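Local coordinates for protein thermotoga maritima TmcAL (Thermotoga maritima, PDB 5Y0T) that belongs to the HIGH nucleotidyl transferase family of the HUP clan and holds adenosine-5'-rp-alpha-thio-triphosphate in a ligand pocket, at residues K358-R369 against L377-I388. Residues are numbered along the deposited sequence; the frame is centred on the assembly and turned at random.
With EDO (1,2-ethanediol), chain G.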
ATOM      1  N   LYS A 358      -6.416  -5.396 -35.500  1.00 19.07           N
ATOM      2  CA  LYS A 358      -7.779  -5.137 -35.043  1.00 23.76           C
ATOM      3  C   LYS A 358      -7.804  -4.362 -33.732  1.00 25.41           C
ATOM      4  O   LYS A 358      -8.874  -4.089 -33.213  1.00 23.15           O
ATOM      5  CB  LYS A 358      -8.553  -6.456 -34.862  1.00 24.87           C
ATOM      6  CG  LYS A 358      -8.396  -7.468 -36.004  1.00 39.86           C
ATOM      7  CD  LYS A 358      -8.877  -8.863 -35.564  1.00 45.79           C
ATOM      8  CE  LYS A 358      -8.512  -9.935 -36.585  1.00 50.98           C
ATOM      9  NZ  LYS A 358      -9.302 -11.180 -36.364  1.00 55.17           N
ATOM     10  N   LEU A 359      -6.625  -4.063 -33.181  1.00 23.44           N
ATOM     11  CA  LEU A 359      -6.502  -3.232 -31.980  1.00 23.19           C
ATOM     12  C   LEU A 359      -5.496  -2.126 -32.262  1.00 24.05           C
ATOM     13  O   LEU A 359      -4.589  -2.329 -33.065  1.00 19.73           O
ATOM     14  CB  LEU A 359      -6.036  -4.053 -30.767  1.00 14.42           C
ATOM     15  CG  LEU A 359      -6.964  -5.128 -30.186  1.00 20.52           C
ATOM     16  CD1 LEU A 359      -6.247  -5.916 -29.092  1.00 15.98           C
ATOM     17  CD2 LEU A 359      -8.222  -4.459 -29.640  1.00 22.56           C
ATOM     18  N   PRO A 360      -5.638  -0.967 -31.592  1.00 21.45           N
ATOM     19  CA  PRO A 360      -4.677   0.137 -31.733  1.00 21.89           C
ATOM     20  C   PRO A 360      -3.281  -0.307 -31.321  1.00 21.25           C
ATOM     21  O   PRO A 360      -3.141  -1.029 -30.337  1.00 24.04           O
ATOM     22  CB  PRO A 360      -5.213   1.208 -30.765  1.00 21.72           C
ATOM     23  CG  PRO A 360      -6.645   0.869 -30.583  1.00 26.23           C
ATOM     24  CD  PRO A 360      -6.717  -0.631 -30.648  1.00 21.34           C
ATOM     25  N   ILE A 361      -2.269   0.106 -32.071  1.00 17.77           N
ATOM     26  CA  ILE A 361      -0.894  -0.265 -31.760  1.00 18.08           C
ATOM     27  C   ILE A 361      -0.220   0.877 -31.007  1.00 25.19           C
ATOM     28  O   ILE A 361      -0.228   2.019 -31.467  1.00 22.28           O
ATOM     29  CB  ILE A 361      -0.115  -0.598 -33.052  1.00 19.80           C
ATOM     30  CG1 ILE A 361      -0.668  -1.884 -33.667  1.00 26.25           C
ATOM     31  CG2 ILE A 361       1.376  -0.737 -32.775  1.00 20.37           C
ATOM     32  CD1 ILE A 361      -0.381  -2.022 -35.148  1.00 24.42           C
ATOM     33  N   VAL A 362       0.336   0.568 -29.843  1.00 19.86           N
ATOM     34  CA  VAL A 362       1.043   1.557 -29.034  1.00 20.70           C
ATOM     35  C   VAL A 362       2.541   1.281 -29.117  1.00 25.47           C
ATOM     36  O   VAL A 362       2.997   0.236 -28.671  1.00 21.39           O
ATOM     37  CB  VAL A 362       0.580   1.518 -27.550  1.00 21.91           C
ATOM     38  CG1 VAL A 362       1.379   2.518 -26.698  1.00 22.92           C
ATOM     39  CG2 VAL A 362      -0.923   1.785 -27.445  1.00 17.84           C
ATOM     40  N   THR A 363       3.291   2.195 -29.725  1.00 23.31           N
ATOM     41  CA  THR A 363       4.758   2.132 -29.727  1.00 22.88           C
ATOM     42  C   THR A 363       5.261   3.186 -28.750  1.00 27.76           C
ATOM     43  O   THR A 363       5.992   2.900 -27.800  1.00 35.70           O
ATOM     44  CB  THR A 363       5.391   2.356 -31.143  1.00 31.60           C
ATOM     45  OG1 THR A 363       4.737   3.439 -31.811  1.00 30.81           O
ATOM     46  CG2 THR A 363       5.254   1.111 -31.997  1.00 30.23           C
ATOM     47  N   ASN A 364       4.867   4.417 -29.010  1.00 24.11           N
ATOM     48  CA  ASN A 364       5.280   5.549 -28.205  1.00 20.29           C
ATOM     49  C   ASN A 364       4.267   5.771 -27.088  1.00 21.45           C
ATOM     50  O   ASN A 364       3.175   6.303 -27.320  1.00 20.89           O
ATOM     51  CB  ASN A 364       5.385   6.778 -29.116  1.00 19.67           C
ATOM     52  CG  ASN A 364       6.101   7.946 -28.470  1.00 28.18           C
ATOM     53  OD1 ASN A 364       6.158   8.064 -27.246  1.00 23.47           O
ATOM     54  ND2 ASN A 364       6.633   8.848 -29.310  1.00 27.57           N
ATOM     55  N   MET A 365       4.651   5.431 -25.863  1.00 21.09           N
ATOM     56  CA  MET A 365       3.701   5.475 -24.748  1.00 23.14           C
ATOM     57  C   MET A 365       3.270   6.907 -24.441  1.00 22.35           C
ATOM     58  O   MET A 365       2.132   7.147 -24.043  1.00 22.84           O
ATOM     59  CB  MET A 365       4.298   4.811 -23.508  1.00 21.29           C
ATOM     60  CG  MET A 365       4.115   3.283 -23.467  1.00 22.02           C
ATOM     61  SD  MET A 365       2.394   2.760 -23.322  1.00 21.52           S
ATOM     62  CE  MET A 365       2.129   2.947 -21.548  1.00 20.55           C
ATOM     63  N   SER A 366       4.162   7.870 -24.659  1.00 21.71           N
ATOM     64  CA  SER A 366       3.816   9.274 -24.423  1.00 22.57           C
ATOM     65  C   SER A 366       2.650   9.708 -25.296  1.00 22.10           C
ATOM     66  O   SER A 366       2.018  10.723 -25.031  1.00 23.79           O
ATOM     67  CB  SER A 366       5.021  10.190 -24.676  1.00 28.96           C
ATOM     68  OG  SER A 366       6.036   9.959 -23.708  1.00 36.92           O
ATOM     69  N   LEU A 367       2.391   8.955 -26.360  1.00 19.03           N
ATOM     70  CA  LEU A 367       1.279   9.247 -27.254  1.00 20.91           C
ATOM     71  C   LEU A 367       0.028   8.374 -27.053  1.00 21.09           C
ATOM     72  O   LEU A 367      -0.910   8.479 -27.845  1.00 21.72           O
ATOM     73  CB  LEU A 367       1.744   9.110 -28.712  1.00 20.41           C
ATOM     74  CG  LEU A 367       2.987   9.920 -29.106  1.00 28.40           C
ATOM     75  CD1 LEU A 367       3.278   9.747 -30.600  1.00 29.99           C
ATOM     76  CD2 LEU A 367       2.840  11.389 -28.747  1.00 23.71           C
ATOM     77  N   TYR A 368       0.006   7.473 -26.067  1.00 18.99           N
ATOM     78  CA  TYR A 368      -1.054   6.468 -26.118  1.00 20.84           C
ATOM     79  C   TYR A 368      -2.447   7.068 -25.997  1.00 22.48           C
ATOM     80  O   TYR A 368      -3.391   6.514 -26.552  1.00 21.06           O
ATOM     81  CB  TYR A 368      -0.854   5.368 -25.076  1.00 20.43           C
ATOM     82  CG  TYR A 368      -1.262   5.626 -23.638  1.00 23.62           C
ATOM     83  CD1 TYR A 368      -2.601   5.734 -23.264  1.00 20.49           C
ATOM     84  CD2 TYR A 368      -0.309   5.642 -22.639  1.00 27.22           C
ATOM     85  CE1 TYR A 368      -2.956   5.929 -21.956  1.00 22.18           C
ATOM     86  CE2 TYR A 368      -0.662   5.817 -21.317  1.00 26.32           C
ATOM     87  CZ  TYR A 368      -1.986   5.955 -20.979  1.00 24.44           C
ATOM     88  OH  TYR A 368      -2.337   6.127 -19.648  1.00 29.10           O
ATOM     89  N   ARG A 369      -2.577   8.214 -25.322  1.00 17.62           N
ATOM     90  CA  ARG A 369      -3.888   8.847 -25.228  1.00 24.69           C
ATOM     91  C   ARG A 369      -4.318   9.439 -26.560  1.00 25.00           C
ATOM     92  O   ARG A 369      -5.513   9.478 -26.862  1.00 23.91           O
ATOM     93  CB  ARG A 369      -3.902   9.938 -24.156  1.00 25.11           C
ATOM     94  CG  ARG A 369      -3.617   9.401 -22.771  1.00 34.97           C
ATOM     95  CD  ARG A 369      -3.795  10.476 -21.720  1.00 45.60           C
ATOM     96  NE  ARG A 369      -4.989  10.200 -20.932  1.00 53.92           N
ATOM     97  CZ  ARG A 369      -4.981   9.543 -19.780  1.00 42.47           C
ATOM     98  NH1 ARG A 369      -3.839   9.115 -19.265  1.00 48.36           N
ATOM     99  NH2 ARG A 369      -6.116   9.323 -19.144  1.00 45.99           N
ATOM    100  N   LEU A 377     -10.727   2.198 -34.606  1.00 23.04           N
ATOM    101  CA  LEU A 377     -11.109   0.890 -34.078  1.00 24.23           C
ATOM    102  C   LEU A 377     -12.042   1.053 -32.886  1.00 23.03           C
ATOM    103  O   LEU A 377     -11.753   1.826 -31.987  1.00 21.10           O
ATOM    104  CB  LEU A 377      -9.854   0.094 -33.681  1.00 23.41           C
ATOM    105  CG  LEU A 377      -9.003  -0.318 -34.893  1.00 27.94           C
ATOM    106  CD1 LEU A 377      -7.629  -0.825 -34.487  1.00 23.64           C
ATOM    107  CD2 LEU A 377      -9.734  -1.383 -35.698  1.00 25.43           C
ATOM    108  N   PRO A 378     -13.154   0.305 -32.863  1.00 25.70           N
ATOM    109  CA  PRO A 378     -14.189   0.580 -31.858  1.00 23.33           C
ATOM    110  C   PRO A 378     -13.877  -0.042 -30.505  1.00 24.78           C
ATOM    111  O   PRO A 378     -14.627  -0.884 -30.006  1.00 22.09           O
ATOM    112  CB  PRO A 378     -15.440  -0.049 -32.478  1.00 29.29           C
ATOM    113  CG  PRO A 378     -14.892  -1.207 -33.265  1.00 26.26           C
ATOM    114  CD  PRO A 378     -13.580  -0.718 -33.834  1.00 27.06           C
ATOM    115  N   VAL A 379     -12.765   0.368 -29.915  1.00 21.34           N
ATOM    116  CA  VAL A 379     -12.366  -0.180 -28.623  1.00 22.49           C
ATOM    117  C   VAL A 379     -13.215   0.398 -27.490  1.00 25.74           C
ATOM    118  O   VAL A 379     -13.926   1.403 -27.650  1.00 22.99           O
ATOM    119  CB  VAL A 379     -10.878   0.080 -28.348  1.00 19.33           C
ATOM    120  CG1 VAL A 379     -10.051  -0.554 -29.430  1.00 19.76           C
ATOM    121  CG2 VAL A 379     -10.597   1.595 -28.329  1.00 24.27           C
ATOM    122  N   ASP A 380     -13.163  -0.273 -26.348  1.00 22.74           N
ATOM    123  CA  ASP A 380     -13.782   0.232 -25.134  1.00 25.89           C
ATOM    124  C   ASP A 380     -12.785   1.197 -24.509  1.00 24.09           C
ATOM    125  O   ASP A 380     -11.723   0.786 -24.028  1.00 20.66           O
ATOM    126  CB  ASP A 380     -14.107  -0.937 -24.202  1.00 21.33           C
ATOM    127  CG  ASP A 380     -14.800  -0.515 -22.919  1.00 24.53           C
ATOM    128  OD1 ASP A 380     -14.488   0.556 -22.370  1.00 25.46           O
ATOM    129  OD2 ASP A 380     -15.648  -1.298 -22.444  1.00 24.36           O
ATOM    130  N   LYS A 381     -13.138   2.477 -24.476  1.00 23.02           N
ATOM    131  CA  LYS A 381     -12.166   3.502 -24.102  1.00 24.16           C
ATOM    132  C   LYS A 381     -11.814   3.425 -22.626  1.00 21.77           C
ATOM    133  O   LYS A 381     -10.631   3.473 -22.255  1.00 24.72           O
ATOM    134  CB  LYS A 381     -12.690   4.900 -24.454  1.00 27.80           C
ATOM    135  CG  LYS A 381     -12.673   5.176 -25.958  1.00 34.44           C
ATOM    136  CD  LYS A 381     -12.734   6.673 -26.238  1.00 48.08           C
ATOM    137  CE  LYS A 381     -12.299   7.001 -27.664  1.00 47.49           C
ATOM    138  NZ  LYS A 381     -13.301   6.559 -28.663  1.00 52.04           N
ATOM    139  N   GLN A 382     -12.825   3.287 -21.778  1.00 23.12           N
ATOM    140  CA  GLN A 382     -12.549   3.223 -20.343  1.00 27.22           C
ATOM    141  C   GLN A 382     -11.738   1.970 -20.004  1.00 23.39           C
ATOM    142  O   GLN A 382     -10.807   2.034 -19.214  1.00 24.93           O
ATOM    143  CB  GLN A 382     -13.846   3.270 -19.529  1.00 33.71           C
ATOM    144  CG  GLN A 382     -13.622   3.599 -18.042  1.00 43.69           C
ATOM    145  CD  GLN A 382     -12.527   4.658 -17.812  1.00 54.22           C
ATOM    146  OE1 GLN A 382     -11.535   4.398 -17.118  1.00 58.14           O
ATOM    147  NE2 GLN A 382     -12.709   5.854 -18.390  1.00 47.18           N
ATOM    148  N   LEU A 383     -12.066   0.839 -20.626  1.00 22.78           N
ATOM    149  CA  LEU A 383     -11.321  -0.399 -20.380  1.00 20.58           C
ATOM    150  C   LEU A 383      -9.861  -0.279 -20.842  1.00 16.77           C
ATOM    151  O   LEU A 383      -8.911  -0.700 -20.137  1.00 18.81           O
ATOM    152  CB  LEU A 383     -12.004  -1.573 -21.081  1.00 17.55           C
ATOM    153  CG  LEU A 383     -11.400  -2.947 -20.783  1.00 19.61           C
ATOM    154  CD1 LEU A 383     -11.437  -3.242 -19.279  1.00 23.03           C
ATOM    155  CD2 LEU A 383     -12.184  -3.992 -21.556  1.00 19.69           C
ATOM    156  N   PHE A 384      -9.685   0.310 -22.018  1.00 18.13           N
ATOM    157  CA  PHE A 384      -8.351   0.592 -22.560  1.00 17.84           C
ATOM    158  C   PHE A 384      -7.548   1.377 -21.522  1.00 22.63           C
ATOM    159  O   PHE A 384      -6.441   0.994 -21.164  1.00 18.80           O
ATOM    160  CB  PHE A 384      -8.500   1.363 -23.889  1.00 20.41           C
ATOM    161  CG  PHE A 384      -7.200   1.715 -24.589  1.00 19.34           C
ATOM    162  CD1 PHE A 384      -6.264   2.570 -24.009  1.00 21.70           C
ATOM    163  CD2 PHE A 384      -6.968   1.271 -25.887  1.00 19.99           C
ATOM    164  CE1 PHE A 384      -5.100   2.927 -24.690  1.00 23.21           C
ATOM    165  CE2 PHE A 384      -5.817   1.639 -26.582  1.00 22.01           C
ATOM    166  CZ  PHE A 384      -4.875   2.460 -25.976  1.00 18.98           C
ATOM    167  N   LEU A 385      -8.116   2.478 -21.035  1.00 21.35           N
ATOM    168  CA  LEU A 385      -7.415   3.311 -20.067  1.00 22.69           C
ATOM    169  C   LEU A 385      -7.107   2.557 -18.775  1.00 20.76           C
ATOM    170  O   LEU A 385      -6.001   2.676 -18.247  1.00 21.47           O
ATOM    171  CB  LEU A 385      -8.225   4.585 -19.760  1.00 19.63           C
ATOM    172  CG  LEU A 385      -8.313   5.575 -20.926  1.00 17.94           C
ATOM    173  CD1 LEU A 385      -9.271   6.750 -20.599  1.00 20.80           C
ATOM    174  CD2 LEU A 385      -6.939   6.099 -21.317  1.00 19.80           C
ATOM    175  N   GLU A 386      -8.067   1.781 -18.266  1.00 21.11           N
ATOM    176  CA  GLU A 386      -7.831   0.974 -17.061  1.00 21.14           C
ATOM    177  C   GLU A 386      -6.765  -0.090 -17.266  1.00 18.10           C
ATOM    178  O   GLU A 386      -5.892  -0.281 -16.406  1.00 18.78           O
ATOM    179  CB  GLU A 386      -9.144   0.326 -16.576  1.00 19.85           C
ATOM    180  CG  GLU A 386     -10.138   1.383 -16.103  1.00 28.92           C
ATOM    181  CD  GLU A 386     -11.441   0.816 -15.551  1.00 41.47           C
ATOM    182  OE1 GLU A 386     -11.595  -0.418 -15.488  1.00 43.43           O
ATOM    183  OE2 GLU A 386     -12.318   1.621 -15.178  1.00 45.70           O
ATOM    184  N   GLN A 387      -6.808  -0.771 -18.406  1.00 18.44           N
ATOM    185  CA  GLN A 387      -5.818  -1.797 -18.683  1.00 16.05           C
ATOM    186  C   GLN A 387      -4.412  -1.209 -18.750  1.00 14.86           C
ATOM    187  O   GLN A 387      -3.487  -1.717 -18.104  1.00 18.87           O
ATOM    188  CB  GLN A 387      -6.152  -2.538 -19.992  1.00 17.95           C
ATOM    189  CG  GLN A 387      -7.348  -3.470 -19.881  1.00 20.73           C
ATOM    190  CD  GLN A 387      -7.701  -4.159 -21.199  1.00 18.35           C
ATOM    191  OE1 GLN A 387      -7.224  -3.771 -22.266  1.00 18.94           O
ATOM    192  NE2 GLN A 387      -8.529  -5.196 -21.121  1.00 16.32           N
ATOM    193  N   ILE A 388      -4.237  -0.131 -19.517  1.00 16.70           N
ATOM    194  CA  ILE A 388      -2.884   0.376 -19.734  1.00 17.90           C
ATOM    195  C   ILE A 388      -2.363   1.092 -18.475  1.00 18.92           C
ATOM    196  O   ILE A 388      -1.161   1.053 -18.190  1.00 18.27           O
ATOM    197  CB  ILE A 388      -2.814   1.285 -20.992  1.00 19.27           C
ATOM    198  CG1 ILE A 388      -1.406   1.271 -21.590  1.00 22.40           C
ATOM    199  CG2 ILE A 388      -3.300   2.735 -20.697  1.00 16.03           C
ATOM    200  CD1 ILE A 388      -1.367   1.812 -23.030  1.00 24.99           C
TER
HETATM  201  C1  EDO G1003     -11.753  -4.250 -28.882  1.00 34.59           C
HETATM  202  O1  EDO G1003     -12.489  -3.563 -29.912  1.00 45.90           O
HETATM  203  C2  EDO G1003     -12.488  -5.533 -28.485  1.00 33.06           C
HETATM  204  O2  EDO G1003     -13.422  -5.252 -27.415  1.00 30.77           O
HETATM  205  O   HOH W   1      -4.670   5.172 -18.487  1.00 23.83           O
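Y368 OH and the backbone oxygen L385 O are joined through one water, which lies 2.8 Å from Y368 OH and donates to L385 O over 2.8 Å. The bridge ties the start of helix 368-374 to helix 381-399 in a protein of the HIGH nucleotidyl transferase family. Strand 361-362, paired in parallel with strand 337-343, leads through a 3-10 turn into helix 368-374; helix 381-399 packs against the residues flanking the strand, P360 on one side and M365 and Y368 on the other, with V362 CG2 of the strand facing F384 and I388. Apart from the water, the join illustrates how a short strand and its flanking turns can be joined to a helix by apolar side chains. I388 contributes most. Its CG2 lies over a face of the Y368 ring as a CH-pi contact, 3.8 Å from the centroid, while CD1 covers the same ring nearer its rim and meets M365 SD at 3.9 Å. M365, its chain bent at chi2 and chi3, meets I388 tip to tip. F384, with CG anti to the backbone N (chi1 -179°), sends its ring toward the strand; P360 CG and Y368 CD1 meet it at the edge, and Y336 completes an edge-to-face pair. At the loop end the P360 ring slides past V379, with CD 3.6 Å from CG1, and L377 CD1 lies against the peptide between L359 and P360. D380 is the N-cap just before helix 381-399; its OD1 accepts from L383 N at 3.0 Å, and its OD2 forms salt bridges with K328 and K332. At the outer margin, L385 CD2 meets the Y368 ring near its plane and sits over one face of the R369 guanidinium, 4.0 Å from R369 NH2.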